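Local coordinates for protein nitrite reductase (Hyphomicrobium denitrificans, PDB 2DV6) that probably reduces nitrite to nitric oxide with electrons from a cytochrome c, as a hexameric copper-containing nitrite reductase, at residues 31-36 against 40-45; 55-60 against 65-70; 79-84 against 126-131. All blocks are in the same frame, centred on the assembly; numbering follows the deposited sequence.

Interaction 1: residues 31-36 against 40-45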
# COMPACT_ATOMS: atom_id res chain seq x y z
N LEU A 31 1.05 -20.67 14.34
CA LEU A 31 0.76 -19.51 15.15
C LEU A 31 1.61 -18.36 14.63
O LEU A 31 2.83 -18.50 14.46
CB LEU A 31 1.12 -19.76 16.64
CG LEU A 31 0.41 -20.93 17.35
CD1 LEU A 31 0.89 -21.20 18.82
CD2 LEU A 31 -1.09 -20.73 17.33
N ARG A 32 0.99 -17.23 14.37
CA ARG A 32 1.74 -16.03 14.10
C ARG A 32 1.54 -15.10 15.28
O ARG A 32 0.52 -15.17 15.94
CB ARG A 32 1.31 -15.37 12.78
CG ARG A 32 -0.13 -14.85 12.73
CD ARG A 32 -0.46 -14.22 11.34
NE ARG A 32 -1.91 -14.13 11.15
CZ ARG A 32 -2.65 -13.04 11.38
NH1 ARG A 32 -2.07 -11.90 11.79
NH2 ARG A 32 -3.97 -13.09 11.20
N THR A 33 2.53 -14.29 15.59
CA THR A 33 2.39 -13.37 16.72
C THR A 33 1.81 -12.04 16.18
O THR A 33 2.02 -11.68 15.02
CB THR A 33 3.74 -13.15 17.44
OG1 THR A 33 4.62 -12.40 16.59
CG2 THR A 33 4.42 -14.49 17.83
N GLY A 34 1.07 -11.33 17.01
CA GLY A 34 0.56 -10.03 16.62
C GLY A 34 -0.18 -9.30 17.71
O GLY A 34 -0.20 -9.72 18.86
N ILE A 35 -0.74 -8.15 17.35
CA ILE A 35 -1.57 -7.37 18.23
C ILE A 35 -2.98 -7.56 17.73
O ILE A 35 -3.29 -7.28 16.57
CB ILE A 35 -1.25 -5.86 18.17
CG1 ILE A 35 0.26 -5.57 18.36
CG2 ILE A 35 -2.12 -5.10 19.17
CD1 ILE A 35 0.89 -6.07 19.67
N ALA A 36 -3.83 -8.11 18.59
CA ALA A 36 -5.21 -8.30 18.20
C ALA A 36 -6.05 -8.25 19.44
O ALA A 36 -5.57 -8.55 20.54
CB ALA A 36 -5.41 -9.60 17.46
N MET A 40 -1.06 -8.12 22.90
CA MET A 40 -0.07 -8.91 22.20
C MET A 40 -0.42 -10.36 22.40
O MET A 40 -0.51 -10.83 23.54
CB MET A 40 1.32 -8.62 22.76
CG MET A 40 2.48 -9.15 21.90
SD MET A 40 4.06 -8.63 22.64
CE MET A 40 4.40 -7.33 21.48
N VAL A 41 -0.61 -11.09 21.31
CA VAL A 41 -1.23 -12.42 21.35
C VAL A 41 -0.62 -13.32 20.27
O VAL A 41 0.21 -12.86 19.49
CB VAL A 41 -2.75 -12.34 21.10
CG1 VAL A 41 -3.42 -11.46 22.18
CG2 VAL A 41 -3.05 -11.83 19.66
N TYR A 42 -1.02 -14.59 20.27
CA TYR A 42 -0.78 -15.48 19.13
C TYR A 42 -2.06 -15.51 18.31
O TYR A 42 -3.15 -15.42 18.89
CB TYR A 42 -0.52 -16.92 19.57
CG TYR A 42 0.70 -17.13 20.44
CD1 TYR A 42 0.56 -17.19 21.83
CD2 TYR A 42 1.97 -17.28 19.87
CE1 TYR A 42 1.69 -17.42 22.66
CE2 TYR A 42 3.12 -17.50 20.71
CZ TYR A 42 2.95 -17.58 22.11
OH TYR A 42 4.03 -17.81 22.96
N ILE A 43 -1.93 -15.71 17.00
CA ILE A 43 -3.11 -15.83 16.15
C ILE A 43 -2.96 -17.10 15.35
O ILE A 43 -1.86 -17.35 14.80
CB ILE A 43 -3.25 -14.60 15.24
CG1 ILE A 43 -3.29 -13.35 16.11
CG2 ILE A 43 -4.53 -14.70 14.37
CD1 ILE A 43 -2.78 -12.10 15.47
N GLY A 44 -4.02 -17.89 15.29
CA GLY A 44 -3.96 -19.14 14.53
C GLY A 44 -3.93 -18.87 13.03
O GLY A 44 -4.51 -17.89 12.55
N VAL A 45 -3.24 -19.75 12.28
CA VAL A 45 -3.21 -19.72 10.83
C VAL A 45 -3.70 -21.04 10.25
O VAL A 45 -3.03 -22.06 10.42
CB VAL A 45 -1.77 -19.48 10.31
CG1 VAL A 45 -1.77 -19.36 8.77
CG2 VAL A 45 -1.16 -18.24 10.96
O HOH W 1 -4.24 -15.73 10.77
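Ile43 and Arg32 pair across a tight antiparallel beta hairpin at the start of the N-terminal cupredoxin domain, and they bury more surface in the contact than any of its other residues. Their backbones bond both ways: Arg32 N donates to Ile43 O at 2.9 Å, and Ile43 N donates to Arg32 O at 2.7 Å, almost in line with the carbonyl. Gly34 and Val41 form the next such pair. With Arg32 CG between its own N and carbonyl carbon (chi1 64°) and the chain extended as far as NE, the guanidinium is carried across Ile43. Ile43 CG2 sits over one face of that group, near its rim, 3.6 Å from Arg32 NH2, while Ile43 CD1 approaches Arg32 NH1 at 3.8 Å. Val45 CG2 meets the aliphatic part, 4.0 Å from Arg32 CG. Replacing Arg32 with an alanine would probably uncover the Ile43 methyls and leave Val45 without its aliphatic neighbour. The opposite face of the sheet carries Leu31 and Tyr42, with Leu31 CB 4.2 Å from Tyr42 CD2. Tyr42 bonds through OH to Asp78 O and packs on Cys114, while Thr33 packs on His77; Cys114 and His77 are both copper ligands. Met40 meets Met40 of a second subunit. At the guanidinium edge, in its plane, a water accepts from Arg32 NH2 at 2.7 Å and donates to Gly44 O at 2.8 Å.

Interaction 2: residues 55-60 against 65-70; sequences PTLVVH and VQVNLV
Val59 and Val65 mark the nearest backbone approach of 55-60 to 65-70, their CA atoms 7.5 Å apart, and with no hydrogen bond between the two segments the contact is made by side chains alone. The two valines reach toward each other tip to tip. Val65 CG2 lies 3.5 Å from Val59 CG1 and equally far from Val59 CG2, nestling against both methyls of its partner, the Val59 CG1 contact being tighter than usual van der Waals packing. The Val59 torsion (chi1 141°) departs from a staggered value, which suggests some strain. Farther along, Leu57 CD1 touches Val67 CG2 more loosely, at 4.3 Å; Leu57 CD1 is anti to CA about the CB-CG bond (chi2 -176°), which brings this methyl toward Val67. These four buried residues belong to the hydrophobic filling of the cupredoxin beta-sandwich: 57-60 is an edge strand of one sheet, 64-70 an inner strand of the other, and the short turn joining them carries the chain across the gap. Phe29 packs against Leu57 and Val59, while Phe102 and Phe100 pack on Val65 and Val67. Gln66 and Asn68 point from the other face of their strand, where a third subunit packs through its Tyr315 and Ser264. There Gln66 NE2 donates to a lone pair of Asn68 OD1 at 2.9 Å, nearly straight at 172°, and Asn68 OD1 also bonds to Thr99 OG1.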
# COMPACT_ATOMS: atom_id res chain seq x y z
N PRO A 55 -5.46 -19.49 20.14
CA PRO A 55 -6.35 -20.65 19.98
C PRO A 55 -6.01 -21.85 20.87
O PRO A 55 -4.82 -22.14 21.18
CB PRO A 55 -6.17 -21.03 18.50
CG PRO A 55 -4.89 -20.46 18.10
CD PRO A 55 -4.74 -19.18 18.90
N THR A 56 -7.06 -22.54 21.28
CA THR A 56 -6.92 -23.83 21.93
C THR A 56 -6.52 -24.83 20.86
O THR A 56 -7.18 -24.93 19.81
CB THR A 56 -8.20 -24.23 22.67
OG1 THR A 56 -8.50 -23.20 23.63
CG2 THR A 56 -8.00 -25.58 23.42
N LEU A 57 -5.41 -25.51 21.10
CA LEU A 57 -4.91 -26.50 20.14
C LEU A 57 -5.42 -27.85 20.62
O LEU A 57 -4.97 -28.35 21.66
CB LEU A 57 -3.38 -26.45 20.13
CG LEU A 57 -2.73 -25.07 19.91
CD1 LEU A 57 -1.22 -25.18 19.81
CD2 LEU A 57 -3.31 -24.41 18.66
N VAL A 58 -6.37 -28.43 19.92
CA VAL A 58 -6.90 -29.70 20.39
C VAL A 58 -6.30 -30.92 19.72
O VAL A 58 -6.26 -31.06 18.50
CB VAL A 58 -8.45 -29.75 20.75
CG1 VAL A 58 -9.21 -28.45 20.45
CG2 VAL A 58 -9.17 -31.03 20.29
N VAL A 59 -5.86 -31.81 20.60
CA VAL A 59 -4.95 -32.87 20.27
C VAL A 59 -5.40 -34.14 21.02
O VAL A 59 -6.19 -34.06 21.97
CB VAL A 59 -3.54 -32.37 20.63
CG1 VAL A 59 -2.66 -33.42 21.23
CG2 VAL A 59 -2.93 -31.64 19.40
N HIS A 60 -4.94 -35.30 20.56
CA HIS A 60 -5.30 -36.58 21.18
C HIS A 60 -4.07 -37.27 21.72
O HIS A 60 -2.96 -37.16 21.17
CB HIS A 60 -6.09 -37.48 20.22
CG HIS A 60 -7.47 -36.97 19.94
ND1 HIS A 60 -8.58 -37.41 20.63
CD2 HIS A 60 -7.91 -36.04 19.06
CE1 HIS A 60 -9.65 -36.79 20.17
NE2 HIS A 60 -9.27 -35.94 19.23
N VAL A 65 2.77 -33.58 18.11
CA VAL A 65 2.16 -32.28 17.90
C VAL A 65 3.28 -31.41 17.41
O VAL A 65 4.33 -31.31 18.07
CB VAL A 65 1.58 -31.71 19.22
CG1 VAL A 65 1.12 -30.24 19.07
CG2 VAL A 65 0.41 -32.63 19.76
N GLN A 66 3.08 -30.78 16.26
CA GLN A 66 4.08 -29.86 15.70
C GLN A 66 3.51 -28.45 15.77
O GLN A 66 2.35 -28.23 15.41
CB GLN A 66 4.46 -30.23 14.25
CG GLN A 66 5.45 -29.24 13.58
CD GLN A 66 5.74 -29.60 12.15
OE1 GLN A 66 5.92 -30.76 11.83
NE2 GLN A 66 5.80 -28.60 11.27
N VAL A 67 4.31 -27.52 16.27
CA VAL A 67 3.89 -26.13 16.34
C VAL A 67 4.85 -25.26 15.52
O VAL A 67 6.05 -25.35 15.70
CB VAL A 67 3.80 -25.63 17.80
CG1 VAL A 67 3.45 -24.13 17.86
CG2 VAL A 67 2.71 -26.46 18.56
N ASN A 68 4.30 -24.45 14.61
CA ASN A 68 5.10 -23.56 13.77
C ASN A 68 4.86 -22.12 14.25
O ASN A 68 3.77 -21.60 14.15
CB ASN A 68 4.65 -23.61 12.31
CG ASN A 68 4.71 -25.00 11.70
OD1 ASN A 68 5.58 -25.83 12.02
ND2 ASN A 68 3.79 -25.23 10.75
N LEU A 69 5.89 -21.46 14.73
CA LEU A 69 5.73 -20.12 15.24
C LEU A 69 6.34 -19.17 14.22
O LEU A 69 7.52 -19.33 13.87
CB LEU A 69 6.49 -20.00 16.56
CG LEU A 69 6.31 -18.84 17.55
CD1 LEU A 69 7.63 -18.18 17.96
CD2 LEU A 69 5.15 -17.86 17.31
N VAL A 70 5.56 -18.20 13.77
CA VAL A 70 6.07 -17.15 12.88
C VAL A 70 5.87 -15.79 13.55
O VAL A 70 4.79 -15.47 14.01
CB VAL A 70 5.31 -17.16 11.49
CG1 VAL A 70 5.86 -16.07 10.54
CG2 VAL A 70 5.35 -18.56 10.87

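Interaction 3: residues 79-84 against 126-131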
# COMPACT_ATOMS: atom_id res chain seq x y z
N VAL A 79 7.48 -19.87 22.09
CA VAL A 79 6.35 -20.59 22.64
C VAL A 79 6.94 -21.64 23.57
O VAL A 79 7.84 -22.39 23.18
CB VAL A 79 5.57 -21.43 21.60
CG1 VAL A 79 4.29 -21.98 22.24
CG2 VAL A 79 5.24 -20.65 20.40
N VAL A 80 6.43 -21.71 24.80
CA VAL A 80 6.83 -22.73 25.75
C VAL A 80 5.60 -23.53 26.09
O VAL A 80 4.54 -22.96 26.33
CB VAL A 80 7.47 -22.09 27.02
CG1 VAL A 80 7.83 -23.16 28.09
CG2 VAL A 80 8.69 -21.27 26.64
N VAL A 81 5.71 -24.86 26.07
CA VAL A 81 4.56 -25.68 26.48
C VAL A 81 4.75 -26.13 27.91
O VAL A 81 5.68 -26.89 28.24
CB VAL A 81 4.20 -26.84 25.53
CG1 VAL A 81 2.95 -27.60 26.08
CG2 VAL A 81 3.94 -26.30 24.15
N ASP A 82 3.83 -25.63 28.74
CA ASP A 82 3.99 -25.64 30.18
C ASP A 82 4.44 -26.97 30.83
O ASP A 82 5.42 -26.97 31.61
CB ASP A 82 2.75 -25.11 30.89
CG ASP A 82 3.00 -24.87 32.36
OD1 ASP A 82 4.18 -24.64 32.75
OD2 ASP A 82 2.02 -24.93 33.13
N GLN A 83 3.79 -28.09 30.57
CA GLN A 83 4.29 -29.24 31.36
C GLN A 83 5.13 -30.26 30.58
O GLN A 83 5.74 -31.13 31.17
CB GLN A 83 3.18 -29.86 32.23
CG GLN A 83 2.16 -28.80 32.67
CD GLN A 83 1.52 -29.08 34.01
OE1 GLN A 83 0.31 -29.37 34.08
NE2 GLN A 83 2.31 -28.97 35.09
N TYR A 84 5.20 -30.10 29.26
CA TYR A 84 5.95 -31.00 28.40
C TYR A 84 7.40 -30.57 28.25
O TYR A 84 8.22 -31.32 27.73
CB TYR A 84 5.28 -31.08 27.04
CG TYR A 84 4.03 -31.92 27.03
CD1 TYR A 84 2.78 -31.35 27.28
CD2 TYR A 84 4.10 -33.29 26.81
CE1 TYR A 84 1.63 -32.12 27.26
CE2 TYR A 84 2.96 -34.07 26.79
CZ TYR A 84 1.73 -33.48 27.02
OH TYR A 84 0.60 -34.26 27.02
N GLY A 126 -2.09 -19.39 25.59
CA GLY A 126 -3.32 -20.13 25.28
C GLY A 126 -3.27 -21.57 25.83
O GLY A 126 -2.41 -21.90 26.62
N ASN A 127 -4.20 -22.42 25.42
CA ASN A 127 -4.21 -23.82 25.87
C ASN A 127 -4.06 -24.87 24.79
O ASN A 127 -4.53 -24.71 23.66
CB ASN A 127 -5.50 -24.14 26.62
CG ASN A 127 -5.72 -23.22 27.79
OD1 ASN A 127 -4.79 -22.94 28.54
ND2 ASN A 127 -6.95 -22.73 27.94
N ILE A 128 -3.42 -25.96 25.18
CA ILE A 128 -3.44 -27.19 24.41
C ILE A 128 -4.32 -28.15 25.23
O ILE A 128 -4.09 -28.29 26.42
CB ILE A 128 -2.01 -27.79 24.29
CG1 ILE A 128 -1.07 -26.78 23.63
CG2 ILE A 128 -2.04 -29.16 23.53
CD1 ILE A 128 0.27 -27.33 23.24
N GLN A 129 -5.34 -28.74 24.62
CA GLN A 129 -6.13 -29.79 25.25
C GLN A 129 -5.70 -31.13 24.66
O GLN A 129 -5.89 -31.39 23.46
CB GLN A 129 -7.60 -29.60 24.97
CG GLN A 129 -8.32 -28.59 25.87
CD GLN A 129 -9.78 -28.38 25.43
OE1 GLN A 129 -10.33 -29.12 24.59
NE2 GLN A 129 -10.42 -27.34 26.01
N VAL A 130 -5.12 -31.98 25.50
CA VAL A 130 -4.84 -33.35 25.09
C VAL A 130 -6.04 -34.21 25.51
O VAL A 130 -6.29 -34.37 26.71
CB VAL A 130 -3.56 -33.88 25.70
CG1 VAL A 130 -3.32 -35.29 25.21
CG2 VAL A 130 -2.38 -32.97 25.37
N LEU A 131 -6.78 -34.73 24.54
CA LEU A 131 -7.98 -35.53 24.80
C LEU A 131 -7.65 -37.01 24.71
O LEU A 131 -6.72 -37.40 24.01
CB LEU A 131 -9.09 -35.21 23.80
CG LEU A 131 -9.67 -33.80 23.66
CD1 LEU A 131 -10.52 -33.70 22.40
CD2 LEU A 131 -10.52 -33.46 24.85
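This is apolar side-chain packing within one sheet of the N-terminal beta-sandwich, between two strands that are not neighbours: 108-113 runs between 80-81 and 125-131, and no hydrogen bond joins the two segments. Val81 and Ile128, whose CA atoms are 8.4 Å apart, bridge that separation on the core side. Ile128 CD1, carried outward by an extended chain (chi2 -170°), comes to 3.9 Å from Val81 CG1 and the same distance from Val81 CG2, the two side chains crossing at about a right angle. Phe102 of the facing sheet packs on both residues. Beyond the strand the chain turns, with a weak bond of 3.4 Å from Tyr84 N to Val81 O, and Tyr84 then extends toward Val130 from the opposite direction. Tyr84 OH is 3.6 Å from Val130 CG2, and that methyl meets the ring obliquely. The hydroxyl is bonded to Lys106 O, which would help to hold the ring in place, and Phe110 meets the ring edge-to-face. The packing belongs to the core of a cupredoxin beta-sandwich, here that of the domain holding the copper bound by His77, Cys114, His119 and Met124.

Overall arrangement
The three contacts follow one another along the chain without nesting or crossing. Interaction 1 closes the first hairpin; the chain then moves to the second sheet at 57-60 and returns to the first at 65-70, so that interaction 2 closes a short loop across the sandwich. Interaction 3 closes the longest loop, 79-84 to 126-131, which contains the copper ligands Cys114, His119 and Met124. Backbone bonds join them: Leu31 pairs with Asn68 and Val70 in one sheet, while Leu57 and Val59 pair with Asn127 and Leu131 in the other. Between the sheets, Leu69 packs on Val79, and Tyr42 reaches the backbone at Val79, linking the hairpin to interaction 3.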